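Local coordinates for protein N-isopropylammelide isopropylaminohydrolase (Burkholderia multivorans ATCC 17616, PDB 6NBO) that belongs to the amidohydrolase family of the TIM-barrel clan and binds zinc, at residues A[51-63]-A[357-370]. Numbering follows the deposited sequence.
With EDO (1,2-ethanediol), chain L.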
ATOM      1  N   GLU A  51      -9.908  10.976  26.098  1.00 35.07           N
ATOM      2  CA  GLU A  51     -11.339  10.675  26.073  1.00 34.99           C
ATOM      3  C   GLU A  51     -11.784  10.480  24.625  1.00 39.50           C
ATOM      4  O   GLU A  51     -11.820  11.437  23.847  1.00 39.33           O
ATOM      5  CB  GLU A  51     -12.141  11.779  26.760  1.00 44.60           C
ATOM      6  CG  GLU A  51     -11.934  11.857  28.287  1.00 52.13           C
ATOM      7  CD  GLU A  51     -12.385  10.595  29.036  1.00 65.70           C
ATOM      8  OE1 GLU A  51     -13.106   9.763  28.442  1.00 63.56           O
ATOM      9  OE2 GLU A  51     -12.023  10.439  30.228  1.00 62.82           O
ATOM     10  N   GLY A  52     -12.127   9.239  24.264  1.00 43.78           N
ATOM     11  CA  GLY A  52     -12.541   8.933  22.903  1.00 35.85           C
ATOM     12  C   GLY A  52     -13.942   9.390  22.544  1.00 42.30           C
ATOM     13  O   GLY A  52     -14.262   9.474  21.354  1.00 38.20           O
ATOM     14  N   ALA A  53     -14.785   9.657  23.542  1.00 40.69           N
ATOM     15  CA  ALA A  53     -16.119  10.236  23.338  1.00 48.82           C
ATOM     16  C   ALA A  53     -16.957   9.419  22.355  1.00 48.87           C
ATOM     17  O   ALA A  53     -17.722   9.963  21.554  1.00 44.87           O
ATOM     18  CB  ALA A  53     -16.018  11.693  22.886  1.00 49.09           C
ATOM     19  N   GLY A  54     -16.819   8.097  22.416  1.00 41.28           N
ATOM     20  CA  GLY A  54     -17.648   7.221  21.618  1.00 40.67           C
ATOM     21  C   GLY A  54     -17.251   7.111  20.168  1.00 35.78           C
ATOM     22  O   GLY A  54     -18.011   6.544  19.379  1.00 35.08           O
ATOM     23  N   ALA A  55     -16.090   7.634  19.793  1.00 35.18           N
ATOM     24  CA  ALA A  55     -15.629   7.549  18.418  1.00 39.57           C
ATOM     25  C   ALA A  55     -15.320   6.106  18.037  1.00 35.49           C
ATOM     26  O   ALA A  55     -15.010   5.261  18.880  1.00 30.52           O
ATOM     27  CB  ALA A  55     -14.371   8.392  18.215  1.00 30.57           C
ATOM     28  N   ILE A  56     -15.388   5.834  16.735  1.00 30.91           N
ATOM     29  CA  ILE A  56     -14.868   4.571  16.218  1.00 28.21           C
ATOM     30  C   ILE A  56     -13.348   4.603  16.247  1.00 29.52           C
ATOM     31  O   ILE A  56     -12.719   5.576  15.812  1.00 29.43           O
ATOM     32  CB  ILE A  56     -15.399   4.303  14.800  1.00 29.80           C
ATOM     33  CG1 ILE A  56     -16.822   3.748  14.871  1.00 30.00           C
ATOM     34  CG2 ILE A  56     -14.440   3.348  14.039  1.00 27.55           C
ATOM     35  CD1 ILE A  56     -17.466   3.506  13.518  1.00 35.94           C
ATOM     36  N   ALA A  57     -12.745   3.540  16.774  1.00 27.79           N
ATOM     37  CA  ALA A  57     -11.306   3.348  16.726  1.00 23.25           C
ATOM     38  C   ALA A  57     -10.974   2.386  15.590  1.00 32.01           C
ATOM     39  O   ALA A  57     -11.516   1.277  15.524  1.00 26.11           O
ATOM     40  CB  ALA A  57     -10.768   2.810  18.059  1.00 26.13           C
ATOM     41  N   LEU A  58     -10.107   2.823  14.694  1.00 25.13           N
ATOM     42  CA  LEU A  58      -9.595   2.030  13.589  1.00 24.79           C
ATOM     43  C   LEU A  58      -8.132   1.694  13.831  1.00 20.49           C
ATOM     44  O   LEU A  58      -7.401   2.491  14.428  1.00 25.05           O
ATOM     45  CB  LEU A  58      -9.716   2.797  12.261  1.00 23.22           C
ATOM     46  CG  LEU A  58     -11.102   3.217  11.789  1.00 29.53           C
ATOM     47  CD1 LEU A  58     -11.004   4.158  10.561  1.00 25.37           C
ATOM     48  CD2 LEU A  58     -11.967   1.998  11.472  1.00 31.37           C
ATOM     49  N   PRO A  59      -7.667   0.524  13.391  1.00 21.23           N
ATOM     50  CA  PRO A  59      -6.219   0.300  13.325  1.00 23.92           C
ATOM     51  C   PRO A  59      -5.605   1.279  12.333  1.00 23.83           C
ATOM     52  O   PRO A  59      -6.305   1.889  11.525  1.00 23.91           O
ATOM     53  CB  PRO A  59      -6.102  -1.155  12.839  1.00 24.85           C
ATOM     54  CG  PRO A  59      -7.339  -1.359  12.013  1.00 26.94           C
ATOM     55  CD  PRO A  59      -8.431  -0.517  12.681  1.00 23.34           C
ATOM     56  N   GLY A  60      -4.287   1.450  12.414  1.00 26.11           N
ATOM     57  CA  GLY A  60      -3.616   2.350  11.488  1.00 27.66           C
ATOM     58  C   GLY A  60      -3.946   1.979  10.051  1.00 26.40           C
ATOM     59  O   GLY A  60      -3.994   0.797   9.730  1.00 24.67           O
ATOM     60  N   LEU A  61      -4.212   2.958   9.190  1.00 23.47           N
ATOM     61  CA  LEU A  61      -4.550   2.638   7.812  1.00 22.24           C
ATOM     62  C   LEU A  61      -3.275   2.268   7.055  1.00 18.96           C
ATOM     63  O   LEU A  61      -2.156   2.565   7.490  1.00 21.82           O
ATOM     64  CB  LEU A  61      -5.278   3.829   7.154  1.00 18.64           C
ATOM     65  CG  LEU A  61      -6.494   4.326   7.953  1.00 25.31           C
ATOM     66  CD1 LEU A  61      -7.242   5.510   7.284  1.00 22.31           C
ATOM     67  CD2 LEU A  61      -7.480   3.176   8.233  1.00 22.83           C
ATOM     68  N   VAL A  62      -3.444   1.572   5.935  1.00 19.81           N
ATOM     69  CA  VAL A  62      -2.323   1.033   5.178  1.00 19.85           C
ATOM     70  C   VAL A  62      -2.446   1.509   3.736  1.00 23.71           C
ATOM     71  O   VAL A  62      -3.481   1.294   3.099  1.00 20.16           O
ATOM     72  CB  VAL A  62      -2.293  -0.505   5.226  1.00 20.28           C
ATOM     73  CG1 VAL A  62      -1.089  -1.059   4.449  1.00 22.69           C
ATOM     74  CG2 VAL A  62      -2.282  -0.987   6.687  1.00 23.55           C
ATOM     75  N   GLU A  63      -1.390   2.137   3.221  1.00 21.71           N
ATOM     76  CA  GLU A  63      -1.262   2.392   1.791  1.00 22.42           C
ATOM     77  C   GLU A  63      -0.446   1.255   1.185  1.00 22.09           C
ATOM     78  O   GLU A  63       0.764   1.168   1.401  1.00 24.42           O
ATOM     79  CB  GLU A  63      -0.617   3.760   1.554  1.00 21.00           C
ATOM     80  CG  GLU A  63      -0.099   3.994   0.127  1.00 25.99           C
ATOM     81  CD  GLU A  63      -1.183   3.888  -0.909  1.00 29.79           C
ATOM     82  OE1 GLU A  63      -1.589   2.748  -1.215  1.00 26.13           O
ATOM     83  OE2 GLU A  63      -1.638   4.938  -1.418  1.00 26.50           O
ATOM     84  N   TYR A 357      -0.152  -6.123  13.526  1.00 23.17           N
ATOM     85  CA  TYR A 357      -1.189  -5.226  13.047  1.00 23.44           C
ATOM     86  C   TYR A 357      -2.485  -5.439  13.824  1.00 30.39           C
ATOM     87  O   TYR A 357      -2.833  -6.562  14.180  1.00 31.09           O
ATOM     88  CB  TYR A 357      -1.448  -5.458  11.556  1.00 22.86           C
ATOM     89  CG  TYR A 357      -2.416  -4.450  11.008  1.00 22.69           C
ATOM     90  CD1 TYR A 357      -1.977  -3.188  10.652  1.00 20.93           C
ATOM     91  CD2 TYR A 357      -3.777  -4.743  10.884  1.00 23.61           C
ATOM     92  CE1 TYR A 357      -2.857  -2.228  10.183  1.00 22.91           C
ATOM     93  CE2 TYR A 357      -4.669  -3.790  10.417  1.00 22.82           C
ATOM     94  CZ  TYR A 357      -4.193  -2.538  10.062  1.00 23.28           C
ATOM     95  OH  TYR A 357      -5.041  -1.572   9.606  1.00 23.92           O
ATOM     96  N   GLY A 358      -3.217  -4.351  14.059  1.00 26.02           N
ATOM     97  CA  GLY A 358      -4.558  -4.477  14.601  1.00 28.32           C
ATOM     98  C   GLY A 358      -4.775  -3.723  15.896  1.00 31.07           C
ATOM     99  O   GLY A 358      -3.962  -2.869  16.261  1.00 29.93           O
ATOM    100  N   LEU A 359      -5.874  -4.024  16.598  1.00 25.17           N
ATOM    101  CA  LEU A 359      -6.202  -3.356  17.857  1.00 25.62           C
ATOM    102  C   LEU A 359      -6.267  -4.321  19.031  1.00 28.46           C
ATOM    103  O   LEU A 359      -6.806  -3.970  20.086  1.00 31.86           O
ATOM    104  CB  LEU A 359      -7.524  -2.592  17.751  1.00 29.57           C
ATOM    105  CG  LEU A 359      -7.569  -1.468  16.718  1.00 33.05           C
ATOM    106  CD1 LEU A 359      -8.968  -0.865  16.668  1.00 32.85           C
ATOM    107  CD2 LEU A 359      -6.535  -0.403  17.040  1.00 29.19           C
ATOM    108  N   GLN A 360      -5.741  -5.513  18.879  1.00 25.73           N
ATOM    109  CA  GLN A 360      -5.719  -6.430  20.004  1.00 26.29           C
ATOM    110  C   GLN A 360      -4.427  -6.264  20.785  1.00 27.87           C
ATOM    111  O   GLN A 360      -3.434  -5.762  20.252  1.00 28.90           O
ATOM    112  CB  GLN A 360      -5.843  -7.876  19.513  1.00 35.37           C
ATOM    113  CG  GLN A 360      -7.054  -8.129  18.626  1.00 45.39           C
ATOM    114  CD  GLN A 360      -8.355  -7.708  19.280  1.00 64.53           C
ATOM    115  OE1 GLN A 360      -8.650  -8.089  20.414  1.00 66.67           O
ATOM    116  NE2 GLN A 360      -9.142  -6.908  18.566  1.00 70.23           N
ATOM    117  N   PRO A 361      -4.405  -6.685  22.050  1.00 29.81           N
ATOM    118  CA  PRO A 361      -3.167  -6.605  22.833  1.00 30.22           C
ATOM    119  C   PRO A 361      -2.001  -7.263  22.107  1.00 36.79           C
ATOM    120  O   PRO A 361      -2.141  -8.322  21.488  1.00 31.69           O
ATOM    121  CB  PRO A 361      -3.521  -7.350  24.125  1.00 38.21           C
ATOM    122  CG  PRO A 361      -4.975  -7.177  24.263  1.00 34.52           C
ATOM    123  CD  PRO A 361      -5.524  -7.207  22.855  1.00 35.13           C
ATOM    124  N   GLY A 362      -0.839  -6.627  22.199  1.00 35.25           N
ATOM    125  CA  GLY A 362       0.352  -7.092  21.525  1.00 28.64           C
ATOM    126  C   GLY A 362       0.582  -6.450  20.174  1.00 29.12           C
ATOM    127  O   GLY A 362       1.717  -6.453  19.685  1.00 30.83           O
ATOM    128  N   ALA A 363      -0.457  -5.883  19.568  1.00 26.21           N
ATOM    129  CA  ALA A 363      -0.299  -5.197  18.303  1.00 25.42           C
ATOM    130  C   ALA A 363       0.431  -3.879  18.516  1.00 27.10           C
ATOM    131  O   ALA A 363       0.419  -3.305  19.612  1.00 27.68           O
ATOM    132  CB  ALA A 363      -1.655  -4.929  17.650  1.00 28.96           C
ATOM    133  N   ARG A 364       1.090  -3.413  17.456  1.00 24.89           N
ATOM    134  CA  ARG A 364       1.630  -2.059  17.460  1.00 25.55           C
ATOM    135  C   ARG A 364       0.501  -1.067  17.692  1.00 23.20           C
ATOM    136  O   ARG A 364      -0.566  -1.166  17.083  1.00 27.35           O
ATOM    137  CB  ARG A 364       2.341  -1.746  16.140  1.00 25.65           C
ATOM    138  CG  ARG A 364       3.058  -0.386  16.141  1.00 28.85           C
ATOM    139  CD  ARG A 364       3.706  -0.075  14.781  1.00 26.10           C
ATOM    140  NE  ARG A 364       4.684  -1.100  14.419  1.00 26.41           N
ATOM    141  CZ  ARG A 364       5.114  -1.327  13.177  1.00 28.88           C
ATOM    142  NH1 ARG A 364       4.671  -0.587  12.164  1.00 24.25           N
ATOM    143  NH2 ARG A 364       5.985  -2.302  12.951  1.00 27.86           N
ATOM    144  N   ALA A 365       0.739  -0.105  18.583  1.00 26.39           N
ATOM    145  CA  ALA A 365      -0.305   0.821  19.015  1.00 26.99           C
ATOM    146  C   ALA A 365      -0.489   1.937  17.981  1.00 26.98           C
ATOM    147  O   ALA A 365      -0.131   3.099  18.192  1.00 27.12           O
ATOM    148  CB  ALA A 365       0.033   1.381  20.390  1.00 23.92           C
ATOM    149  N   ASP A 366      -1.069   1.555  16.839  1.00 25.42           N
ATOM    150  CA  ASP A 366      -1.538   2.491  15.819  1.00 23.77           C
ATOM    151  C   ASP A 366      -3.056   2.572  15.928  1.00 23.40           C
ATOM    152  O   ASP A 366      -3.747   1.571  15.719  1.00 27.64           O
ATOM    153  CB  ASP A 366      -1.136   2.048  14.408  1.00 21.02           C
ATOM    154  CG  ASP A 366       0.383   1.997  14.197  1.00 27.13           C
ATOM    155  OD1 ASP A 366       1.146   2.397  15.105  1.00 23.40           O
ATOM    156  OD2 ASP A 366       0.816   1.555  13.109  1.00 25.12           O
ATOM    157  N   VAL A 367      -3.572   3.747  16.271  1.00 23.25           N
ATOM    158  CA  VAL A 367      -4.994   3.910  16.541  1.00 26.81           C
ATOM    159  C   VAL A 367      -5.462   5.203  15.890  1.00 26.84           C
ATOM    160  O   VAL A 367      -4.826   6.250  16.043  1.00 26.13           O
ATOM    161  CB  VAL A 367      -5.318   3.925  18.050  1.00 28.04           C
ATOM    162  CG1 VAL A 367      -6.821   4.004  18.258  1.00 27.64           C
ATOM    163  CG2 VAL A 367      -4.757   2.686  18.751  1.00 31.10           C
ATOM    164  N   VAL A 368      -6.578   5.125  15.171  1.00 25.78           N
ATOM    165  CA  VAL A 368      -7.149   6.251  14.441  1.00 20.76           C
ATOM    166  C   VAL A 368      -8.590   6.391  14.901  1.00 23.46           C
ATOM    167  O   VAL A 368      -9.374   5.444  14.770  1.00 26.85           O
ATOM    168  CB  VAL A 368      -7.064   6.028  12.920  1.00 24.53           C
ATOM    169  CG1 VAL A 368      -7.682   7.203  12.132  1.00 22.29           C
ATOM    170  CG2 VAL A 368      -5.618   5.796  12.511  1.00 23.35           C
ATOM    171  N   LEU A 369      -8.940   7.550  15.470  1.00 24.98           N
ATOM    172  CA  LEU A 369     -10.300   7.790  15.938  1.00 26.85           C
ATOM    173  C   LEU A 369     -11.049   8.627  14.913  1.00 30.33           C
ATOM    174  O   LEU A 369     -10.514   9.632  14.431  1.00 27.74           O
ATOM    175  CB  LEU A 369     -10.313   8.513  17.288  1.00 24.03           C
ATOM    176  CG  LEU A 369      -9.587   7.830  18.447  1.00 26.64           C
ATOM    177  CD1 LEU A 369      -9.914   8.564  19.749  1.00 25.52           C
ATOM    178  CD2 LEU A 369      -9.962   6.353  18.520  1.00 27.78           C
ATOM    179  N   VAL A 370     -12.288   8.225  14.596  1.00 25.95           N
ATOM    180  CA  VAL A 370     -13.158   8.988  13.696  1.00 25.62           C
ATOM    181  C   VAL A 370     -14.567   9.046  14.265  1.00 28.62           C
ATOM    182  O   VAL A 370     -15.051   8.074  14.861  1.00 28.43           O
ATOM    183  CB  VAL A 370     -13.194   8.399  12.262  1.00 24.81           C
ATOM    184  CG1 VAL A 370     -11.863   8.592  11.595  1.00 25.67           C
ATOM    185  CG2 VAL A 370     -13.603   6.929  12.271  1.00 26.54           C
TER
HETATM  186  C1  EDO L 411       6.888  -4.111  15.505  1.00 51.22           C
HETATM  187  O1  EDO L 411       6.520  -5.212  14.665  1.00 51.91           O
HETATM  188  C2  EDO L 411       5.662  -3.594  16.247  1.00 53.30           C
HETATM  189  O2  EDO L 411       5.976  -2.351  16.886  1.00 54.23           O
HETATM  190  O   HOH W   1      -3.261  -0.825  14.577  1.00 24.22           O
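Ile56 and Leu58 pair with Val370 and Val368 as two short antiparallel strands, 56-59 and 367-370. Four backbone hydrogen bonds join them. Leu58 N to Val368 O is the shortest at 2.7 Å and nearly straight, 172° at the hydrogen. Ile56 N to Val370 O is more bent.

Apolar side chains line both faces of the pair. On one, Leu58 CD1 meets Val370 CG2 at 4.2 Å, the two side chains crossing at about a right angle. On the other, Ala57 CB packs on Leu369 CD2, at 3.7 Å, and on Val367 CG1 beside it. Leu359 comes in from the preceding loop and lays CD1 and CD2 against the backbone of Pro59.

Tyr357 closes the far end, where packing is tight. Its CG is anti to the backbone N (chi1 -174°), which sends the ring across Pro59 to Gly60. The hydroxyl donates to Gly60 O at 2.6 Å, tilted 24° from the carbonyl plane. Pro59 CB lies 3.6 Å from Tyr357 CZ, and Val62 CG2 touches CE1 obliquely. His346 stacks edge-to-face on the same ring.

The pairing is looser at Gly60, whose N makes only a weak bond to Asp366 O at 3.4 Å. A water lies about 2.7 Å from both Asp366 O and Gly358 O, and Gly60 N points to it weakly. Gln360, Pro361 and Gly362 of the type II turn are exposed and do not touch 51-63. Beyond it, Arg364 NE binds an ethanediol, probably from the crystallisation liquor.

Strand 56-66 carries the zinc ligand His65, and His67 follows just after its end. Backbone bonds fix the register of the strand's start, and the Tyr357 hydroxyl satisfies Gly60 O at the break before it runs on to the metal site.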